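Long-range contact in serine--tRNA ligase, cytoplasmic (PDB 3QO8), which attaches serine to tRNA(Ser) in two steps, first activating the amino acid with ATP and then transferring it to the acceptor end of the tRNA: residues A[299-304]-A[403-408]. Sequence-based numbering, arbitrary orientation.
Sequences EKIEQF and STLSAT. With SSA (5'-O-(N-(L-seryl)-sulfamoyl)adenosine), chain B.
With CG anti to the backbone N (chi1 179°) and a bend at chi2, E302 brings its carboxylate to the seryl end of the bound SSA, which T404 meets from the neighbouring strand, its OG1 anti to the carbonyl carbon (chi1 -46°). The seryl hydroxyl OG of SSA is held between them: it donates to E302 OE1 at 2.7 Å and accepts from T404 OG1 at 2.6 Å. E302 OE2 takes the amino group N10 of SSA at 2.7 Å, so both carboxylate oxygens hold the seryl group, consistent with a role for E302 in binding L-serine. K300 curls at its end so that NZ forms a salt bridge to E302 OE1 from above the carboxylate plane; NZ also bonds T246 OG1. Farther along, the methyl of A407 packs against the ribose of SSA. These residues belong to the mostly antiparallel sheet of the class II synthetase core, where 299-304 pairs antiparallel with 403-408, the register broken by a classic beta bulge at the corner at L405: L405 and S406 both face I301, whose carbonyl O accepts from L405 N at 2.8 Å and from S406 N. I301, Q303 and S403 point to the other face; there the side chains of I301 and L405 lie side by side, CG2 to CD2 3.8 Å, both touching L199 of helix 183-200, and the Q303 amide runs beside S403 to reach M319 O. Past A407, the N-cap residue of helix 408-419, T408 N still bonds E299 O at 2.9 Å. N188 bonds T408 OG1 and E299 OE1; E299 OE2 bonds S276 OG, and OE1 also meets Q208 of the second subunit.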
loop_
_atom_site.group_PDB
_atom_site.type_symbol
_atom_site.label_atom_id
_atom_site.label_comp_id
_atom_site.label_asym_id
_atom_site.label_seq_id
_atom_site.Cartn_x
_atom_site.Cartn_y
_atom_site.Cartn_z
ATOM N N GLU A 299 -1.729 5.164 7.672
ATOM C CA GLU A 299 -0.332 4.995 8.092
ATOM C C GLU A 299 -0.211 4.846 9.607
ATOM O O GLU A 299 -1.025 5.380 10.354
ATOM C CB GLU A 299 0.532 6.166 7.610
ATOM C CG GLU A 299 0.796 6.141 6.076
ATOM C CD GLU A 299 -0.471 6.387 5.274
ATOM O OE1 GLU A 299 -1.026 7.500 5.369
ATOM O OE2 GLU A 299 -0.912 5.470 4.550
ATOM N N LYS A 300 0.815 4.131 10.060
ATOM C CA LYS A 300 0.992 3.922 11.492
ATOM C C LYS A 300 2.468 3.768 11.831
ATOM O O LYS A 300 3.189 2.985 11.193
ATOM C CB LYS A 300 0.197 2.691 11.972
ATOM C CG LYS A 300 0.316 2.418 13.502
ATOM C CD LYS A 300 -0.731 1.380 14.011
ATOM C CE LYS A 300 -0.669 0.049 13.227
ATOM N NZ LYS A 300 0.717 -0.498 13.128
ATOM N N ILE A 301 2.909 4.545 12.812
ATOM C CA ILE A 301 4.177 4.316 13.480
ATOM C C ILE A 301 3.929 3.378 14.663
ATOM O O ILE A 301 3.139 3.679 15.559
ATOM C CB ILE A 301 4.820 5.628 13.972
ATOM C CG1 ILE A 301 4.990 6.609 12.797
ATOM C CG2 ILE A 301 6.157 5.334 14.664
ATOM C CD1 ILE A 301 5.694 5.995 11.583
ATOM N N GLU A 302 4.638 2.253 14.649
ATOM C CA GLU A 302 4.440 1.135 15.551
ATOM C C GLU A 302 5.677 0.949 16.434
ATOM O O GLU A 302 6.809 1.042 15.951
ATOM C CB GLU A 302 4.272 -0.135 14.693
ATOM C CG GLU A 302 4.068 -1.425 15.482
ATOM C CD GLU A 302 2.660 -1.545 16.057
ATOM O OE1 GLU A 302 1.882 -0.569 15.931
ATOM O OE2 GLU A 302 2.327 -2.620 16.623
ATOM N N GLN A 303 5.474 0.685 17.720
ATOM C CA GLN A 303 6.563 0.192 18.568
ATOM C C GLN A 303 6.563 -1.326 18.521
ATOM O O GLN A 303 5.538 -1.956 18.788
ATOM C CB GLN A 303 6.349 0.591 20.031
ATOM C CG GLN A 303 6.303 2.060 20.301
ATOM C CD GLN A 303 6.120 2.328 21.785
ATOM O OE1 GLN A 303 6.997 2.022 22.587
ATOM N NE2 GLN A 303 4.970 2.873 22.153
ATOM N N PHE A 304 7.698 -1.935 18.196
ATOM C CA PHE A 304 7.764 -3.383 18.280
ATOM C C PHE A 304 9.043 -3.765 19.002
ATOM O O PHE A 304 10.138 -3.333 18.625
ATOM C CB PHE A 304 7.694 -4.080 16.911
ATOM C CG PHE A 304 7.576 -5.589 17.026
ATOM C CD1 PHE A 304 6.323 -6.199 17.062
ATOM C CD2 PHE A 304 8.701 -6.377 17.177
ATOM C CE1 PHE A 304 6.206 -7.574 17.200
ATOM C CE2 PHE A 304 8.596 -7.761 17.323
ATOM C CZ PHE A 304 7.350 -8.359 17.337
ATOM N N SER A 403 3.052 -1.932 20.409
ATOM C CA SER A 403 2.195 -0.829 20.816
ATOM C C SER A 403 2.121 0.221 19.724
ATOM O O SER A 403 3.138 0.608 19.151
ATOM C CB SER A 403 2.684 -0.205 22.127
ATOM O OG SER A 403 1.954 0.980 22.435
ATOM N N THR A 404 0.915 0.686 19.429
ATOM C CA THR A 404 0.790 1.832 18.556
ATOM C C THR A 404 1.631 2.969 19.132
ATOM O O THR A 404 1.630 3.183 20.336
ATOM C CB THR A 404 -0.656 2.325 18.506
ATOM O OG1 THR A 404 -1.539 1.209 18.326
ATOM C CG2 THR A 404 -0.834 3.340 17.382
ATOM N N LEU A 405 2.361 3.689 18.287
ATOM C CA LEU A 405 2.800 5.018 18.691
ATOM C C LEU A 405 1.778 6.008 18.147
ATOM O O LEU A 405 1.088 6.667 18.910
ATOM C CB LEU A 405 4.211 5.370 18.194
ATOM C CG LEU A 405 4.591 6.778 18.683
ATOM C CD1 LEU A 405 4.968 6.769 20.172
ATOM C CD2 LEU A 405 5.685 7.412 17.860
ATOM N N SER A 406 1.659 6.095 16.824
ATOM C CA SER A 406 0.613 6.924 16.220
ATOM C C SER A 406 0.058 6.327 14.941
ATOM O O SER A 406 0.799 6.121 13.981
ATOM C CB SER A 406 1.115 8.343 15.936
ATOM O OG SER A 406 0.103 9.125 15.300
ATOM N N ALA A 407 -1.237 6.021 14.949
ATOM C CA ALA A 407 -1.972 5.785 13.717
ATOM C C ALA A 407 -2.287 7.179 13.200
ATOM O O ALA A 407 -3.064 7.912 13.808
ATOM C CB ALA A 407 -3.241 5.013 13.996
ATOM N N THR A 408 -1.649 7.580 12.105
ATOM C CA THR A 408 -1.535 9.011 11.838
ATOM C C THR A 408 -2.852 9.694 11.426
ATOM O O THR A 408 -3.154 10.797 11.894
ATOM C CB THR A 408 -0.402 9.318 10.816
ATOM O OG1 THR A 408 -0.684 8.652 9.583
ATOM C CG2 THR A 408 0.956 8.794 11.348
HETATM N N10 SSA B . -0.090 -3.607 16.095
HETATM C CA SSA B . -1.117 -3.199 17.050
HETATM C CB SSA B . -0.649 -1.971 17.830
HETATM O OG SSA B . -0.615 -0.812 16.974
HETATM C C9 SSA B . -2.404 -2.895 16.336
HETATM O O9 SSA B . -2.474 -2.894 15.113
HETATM N N8 SSA B . -3.450 -2.623 17.111
HETATM S S1 SSA B . -4.809 -1.985 16.550
HETATM O O1S SSA B . -5.567 -2.894 15.739
HETATM O O2S SSA B . -5.592 -1.554 17.660
HETATM O "O5'" SSA B . -4.482 -0.726 15.725
HETATM C "C5'" SSA B . -3.669 0.306 16.256
HETATM C "C4'" SSA B . -4.339 1.660 16.003
HETATM O "O4'" SSA B . -4.554 1.930 14.613
HETATM C "C3'" SSA B . -5.714 1.786 16.620
HETATM O "O3'" SSA B . -5.599 2.037 18.028
HETATM C "C2'" SSA B . -6.276 2.964 15.833
HETATM O "O2'" SSA B . -5.753 4.205 16.345
HETATM C "C1'" SSA B . -5.697 2.756 14.433
HETATM N N9 SSA B . -6.676 2.063 13.570
HETATM C C8 SSA B . -7.090 0.790 13.678
HETATM N N7 SSA B . -7.999 0.548 12.708
HETATM C C5 SSA B . -8.137 1.682 11.996
HETATM C C6 SSA B . -8.900 2.025 10.897
HETATM N N6 SSA B . -9.719 1.099 10.352
HETATM N N1 SSA B . -8.813 3.277 10.392
HETATM C C2 SSA B . -7.997 4.181 10.947
HETATM N N3 SSA B . -7.237 3.873 12.006
HETATM C C4 SSA B . -7.306 2.635 12.549
#